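Mandelate racemase / muconate lactonizing enzyme (Burkholderia pseudomallei, PDB 2POD) is of unknown specific function but belongs to the enolase superfamily and may act as a lyase. Local coordinates at residues H48-A51 and A52-I56; R149-D152 and L153-F156. All blocks are in the same frame, centred on the assembly; numbering follows the deposited sequence.

Interaction 1: H48-A51 and A52-I56; sequences HEWA and ANRLI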
# COMPACT_ATOMS: atom_id res chain seq x y z
N HIS B 48 -11.79 -11.00 -42.85
CA HIS B 48 -11.53 -11.87 -43.99
C HIS B 48 -10.13 -12.50 -43.97
O HIS B 48 -9.93 -13.60 -44.50
CB HIS B 48 -11.80 -11.14 -45.32
CG HIS B 48 -13.22 -10.67 -45.46
ND1 HIS B 48 -14.28 -11.54 -45.61
CD2 HIS B 48 -13.76 -9.42 -45.48
CE1 HIS B 48 -15.40 -10.85 -45.70
NE2 HIS B 48 -15.11 -9.57 -45.63
N GLU B 49 -9.17 -11.81 -43.34
CA GLU B 49 -7.79 -12.31 -43.25
C GLU B 49 -7.59 -13.46 -42.27
O GLU B 49 -6.83 -14.39 -42.55
CB GLU B 49 -6.82 -11.17 -42.94
CG GLU B 49 -5.37 -11.49 -43.23
CD GLU B 49 -4.43 -10.34 -42.88
OE1 GLU B 49 -3.31 -10.31 -43.42
OE2 GLU B 49 -4.83 -9.46 -42.09
N TRP B 50 -8.25 -13.40 -41.12
CA TRP B 50 -7.94 -14.32 -40.02
C TRP B 50 -9.17 -14.93 -39.37
O TRP B 50 -9.22 -16.15 -39.14
CB TRP B 50 -7.06 -13.61 -38.98
CG TRP B 50 -6.53 -14.51 -37.91
CD1 TRP B 50 -5.44 -15.32 -37.99
CD2 TRP B 50 -7.08 -14.70 -36.60
NE1 TRP B 50 -5.27 -16.00 -36.81
CE2 TRP B 50 -6.26 -15.63 -35.94
CE3 TRP B 50 -8.18 -14.16 -35.92
CZ2 TRP B 50 -6.51 -16.04 -34.62
CZ3 TRP B 50 -8.42 -14.56 -34.62
CH2 TRP B 50 -7.59 -15.50 -33.98
N ALA B 51 -10.16 -14.09 -39.07
CA ALA B 51 -11.28 -14.45 -38.19
C ALA B 51 -12.29 -15.37 -38.87
O ALA B 51 -12.91 -16.21 -38.23
CB ALA B 51 -11.97 -13.19 -37.70
N ALA B 52 -12.47 -15.17 -40.18
CA ALA B 52 -13.47 -15.90 -40.95
C ALA B 52 -13.15 -17.39 -41.05
O ALA B 52 -14.06 -18.22 -40.95
CB ALA B 52 -13.58 -15.31 -42.32
N ASN B 53 -11.87 -17.72 -41.21
CA ASN B 53 -11.42 -19.11 -41.27
C ASN B 53 -11.52 -19.85 -39.93
O ASN B 53 -11.59 -21.09 -39.90
CB ASN B 53 -10.00 -19.18 -41.82
CG ASN B 53 -9.89 -18.62 -43.23
OD1 ASN B 53 -10.69 -18.94 -44.11
ND2 ASN B 53 -8.90 -17.75 -43.44
N ARG B 54 -11.52 -19.10 -38.84
CA ARG B 54 -11.69 -19.68 -37.51
C ARG B 54 -13.15 -19.99 -37.22
O ARG B 54 -13.46 -20.74 -36.29
CB ARG B 54 -11.12 -18.74 -36.44
CG ARG B 54 -9.61 -18.53 -36.53
CD ARG B 54 -8.97 -18.65 -35.17
NE ARG B 54 -8.60 -20.03 -34.85
CZ ARG B 54 -8.12 -20.44 -33.68
NH1 ARG B 54 -7.95 -19.57 -32.69
NH2 ARG B 54 -7.82 -21.72 -33.50
N LEU B 55 -14.03 -19.43 -38.03
CA LEU B 55 -15.45 -19.39 -37.74
C LEU B 55 -16.26 -20.21 -38.75
O LEU B 55 -17.28 -20.80 -38.40
CB LEU B 55 -15.93 -17.94 -37.72
CG LEU B 55 -16.82 -17.45 -36.57
CD1 LEU B 55 -16.29 -17.80 -35.18
CD2 LEU B 55 -17.00 -15.97 -36.69
N ILE B 56 -15.80 -20.23 -40.00
CA ILE B 56 -16.46 -20.97 -41.07
C ILE B 56 -16.37 -22.48 -40.85
O ILE B 56 -15.28 -23.04 -40.69
CB ILE B 56 -15.95 -20.52 -42.48
CG1 ILE B 56 -16.75 -19.28 -42.92
CG2 ILE B 56 -16.09 -21.63 -43.54
CD1 ILE B 56 -15.98 -18.30 -43.78
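Ala52 O is gripped by two backbone donors where helix 40-55 ends: Leu55 N lies 3.2 Å from Ala52 O, and Ile56 N approaches the same oxygen more closely, at 2.8 Å. One residue earlier, Ala51 O receives Arg54 N in a weak, bent hydrogen bond of 3.3 Å, and Leu55 CB packs against Ala51 O at 3.5 Å beside that bond. This mixture of bonds spanning three and four residues accompanies the fraying of the helix into loop at Ile56.

The main side-chain meeting is a CH-pi contact between Trp50 and Arg54, a worked example of an i, i+4 pair on one helix flank. Trp50 CG stands trans to its backbone N (chi1 -172°), and the indole extends forward beside the next turn. Arg54 bends at chi2 and chi3, laying CD over one face of the six-membered ring, 3.9 Å from its centroid. The approach is 25° off the ring normal, displaced toward the rim, where Arg54 CD comes within 3.6 Å of Trp50 CZ2. The guanidinium plane is turned 56° from the indole. Lower on the same arginine, Arg54 CG packs 3.6 Å from Trp50 O.

Elsewhere the helix covers the antiparallel sheet of the N-terminal capping domain: His48 NE2 is hydrogen-bonded to Thr10 OG1, and Leu55 packs on Ile5 and Ile8. Glu49 reaches another chain, where its OE1 hydrogen-bonds Cys41 N of the second subunit.

The chemistry therefore divides the arginine: its CD methylene supplies the nonpolar partner of the indole and CG lies against a backbone carbonyl, while the charged end keeps a separate polar role, with NH1 hydrogen-bonded beyond the pair.

Interaction 2: R149-D152 and L153-F156; sequences RYDD and LNAF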
# COMPACT_ATOMS: atom_id res chain seq x y z
N ARG B 149 -35.81 20.42 -37.12
CA ARG B 149 -34.61 19.60 -37.29
C ARG B 149 -33.84 19.43 -35.97
O ARG B 149 -34.10 20.15 -35.00
CB ARG B 149 -33.70 20.16 -38.40
CG ARG B 149 -32.98 21.47 -38.05
CD ARG B 149 -32.82 22.35 -39.27
NE ARG B 149 -33.67 23.54 -39.21
CZ ARG B 149 -33.24 24.79 -39.39
NH1 ARG B 149 -31.96 25.04 -39.66
NH2 ARG B 149 -34.10 25.80 -39.31
N TYR B 150 -32.91 18.48 -35.96
CA TYR B 150 -32.11 18.20 -34.77
C TYR B 150 -30.66 18.64 -34.97
O TYR B 150 -29.76 17.82 -35.18
CB TYR B 150 -32.21 16.73 -34.38
CG TYR B 150 -33.61 16.24 -34.09
CD1 TYR B 150 -34.47 16.95 -33.26
CD2 TYR B 150 -34.08 15.05 -34.65
CE1 TYR B 150 -35.76 16.50 -32.99
CE2 TYR B 150 -35.36 14.58 -34.39
CZ TYR B 150 -36.19 15.31 -33.56
OH TYR B 150 -37.46 14.85 -33.30
N ASP B 151 -30.46 19.95 -34.90
CA ASP B 151 -29.16 20.58 -35.13
C ASP B 151 -28.37 20.67 -33.82
O ASP B 151 -27.96 21.75 -33.39
CB ASP B 151 -29.39 21.97 -35.74
CG ASP B 151 -28.14 22.56 -36.38
OD1 ASP B 151 -27.34 21.79 -36.96
OD2 ASP B 151 -27.96 23.79 -36.30
N ASP B 152 -28.14 19.51 -33.19
CA ASP B 152 -27.96 19.44 -31.73
C ASP B 152 -26.55 19.80 -31.25
O ASP B 152 -26.38 20.26 -30.13
CB ASP B 152 -28.40 18.08 -31.20
CG ASP B 152 -29.91 17.90 -31.16
OD1 ASP B 152 -30.64 18.90 -31.34
OD2 ASP B 152 -30.37 16.76 -30.94
N LEU B 153 -25.55 19.58 -32.11
CA LEU B 153 -24.19 20.07 -31.87
C LEU B 153 -24.12 21.60 -31.87
O LEU B 153 -23.59 22.19 -30.93
CB LEU B 153 -23.21 19.50 -32.90
CG LEU B 153 -21.78 20.05 -32.87
CD1 LEU B 153 -20.92 19.35 -31.82
CD2 LEU B 153 -21.13 19.96 -34.25
N ASN B 154 -24.67 22.22 -32.91
CA ASN B 154 -24.72 23.67 -33.01
C ASN B 154 -25.63 24.29 -31.96
O ASN B 154 -25.34 25.37 -31.45
CB ASN B 154 -25.13 24.12 -34.41
CG ASN B 154 -23.97 24.15 -35.38
OD1 ASN B 154 -23.00 24.90 -35.20
ND2 ASN B 154 -24.05 23.34 -36.43
N ALA B 155 -26.71 23.58 -31.64
CA ALA B 155 -27.60 23.96 -30.55
C ALA B 155 -26.89 24.10 -29.20
O ALA B 155 -27.02 25.14 -28.55
CB ALA B 155 -28.79 23.02 -30.46
N PHE B 156 -26.11 23.10 -28.78
CA PHE B 156 -25.38 23.22 -27.51
C PHE B 156 -24.25 24.24 -27.47
O PHE B 156 -23.94 24.81 -26.42
CB PHE B 156 -25.01 21.86 -26.85
CG PHE B 156 -23.68 21.26 -27.28
CD1 PHE B 156 -23.66 20.09 -28.04
CD2 PHE B 156 -22.46 21.79 -26.86
CE1 PHE B 156 -22.46 19.50 -28.42
CE2 PHE B 156 -21.25 21.21 -27.24
CZ PHE B 156 -21.25 20.06 -28.01
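A chi1 of -164° carries the Asp151 carboxylate forward from the N-cap of helix 152-158, in the TIM-barrel-like C-terminal domain of the enolase superfamily, while Asn154, with chi1 -83°, has its CG folded back beside its own backbone N; the two side chains meet across the first turn. Asp151 OD2 touches Asn154 CB at 3.4 Å, whereas Asp151 OD1 and Asn154 ND2 stay 3.7 Å apart, and the carboxylate and amide planes are inclined by 40°. The aspartate makes no side-chain capping bond; OD2 instead has a long, weak ion pair with Arg159.

Asp151 is also the centre of an inverse gamma turn, by which the chain swings into the helix. Ala155 N then donates to Asp151 O at 2.8 Å, in the carbonyl plane, whereas Phe156 N reaches Asp152 O at 3.2 Å from above that carbonyl's plane.

Asp152, the first residue of the helix, forms a salt bridge with Arg350 of helix 350-356. Phe156 meets Trp178 edge-to-face. With its CG between backbone N and carbonyl carbon, the Phe156 ring turns one face to Leu153 O, which sits 3.6 Å above the ring plane, offset toward the rim.

Overall arrangement
From the N terminus, the chain first lays down three of the four strands of the N-terminal sheet, which strand 394-400 completes at the chain's end, then helix 40-55, whose last turns hold interaction 1. It later enters the barrel at strand 117-122 and, after the unmodelled residues 129-148, reaches interaction 2 at the start of helix 152-158. The two are in series, neither nesting nor crossing, and each joins neighbouring turns of one continuous stretch, so neither closes a long loop. The centres of interaction 1 and interaction 2 are 42 Å apart. Interaction 1 belongs to the helix covering the N-terminal sheet and facing another subunit; interaction 2 links a barrel helix to helices 160-170 and 350-356.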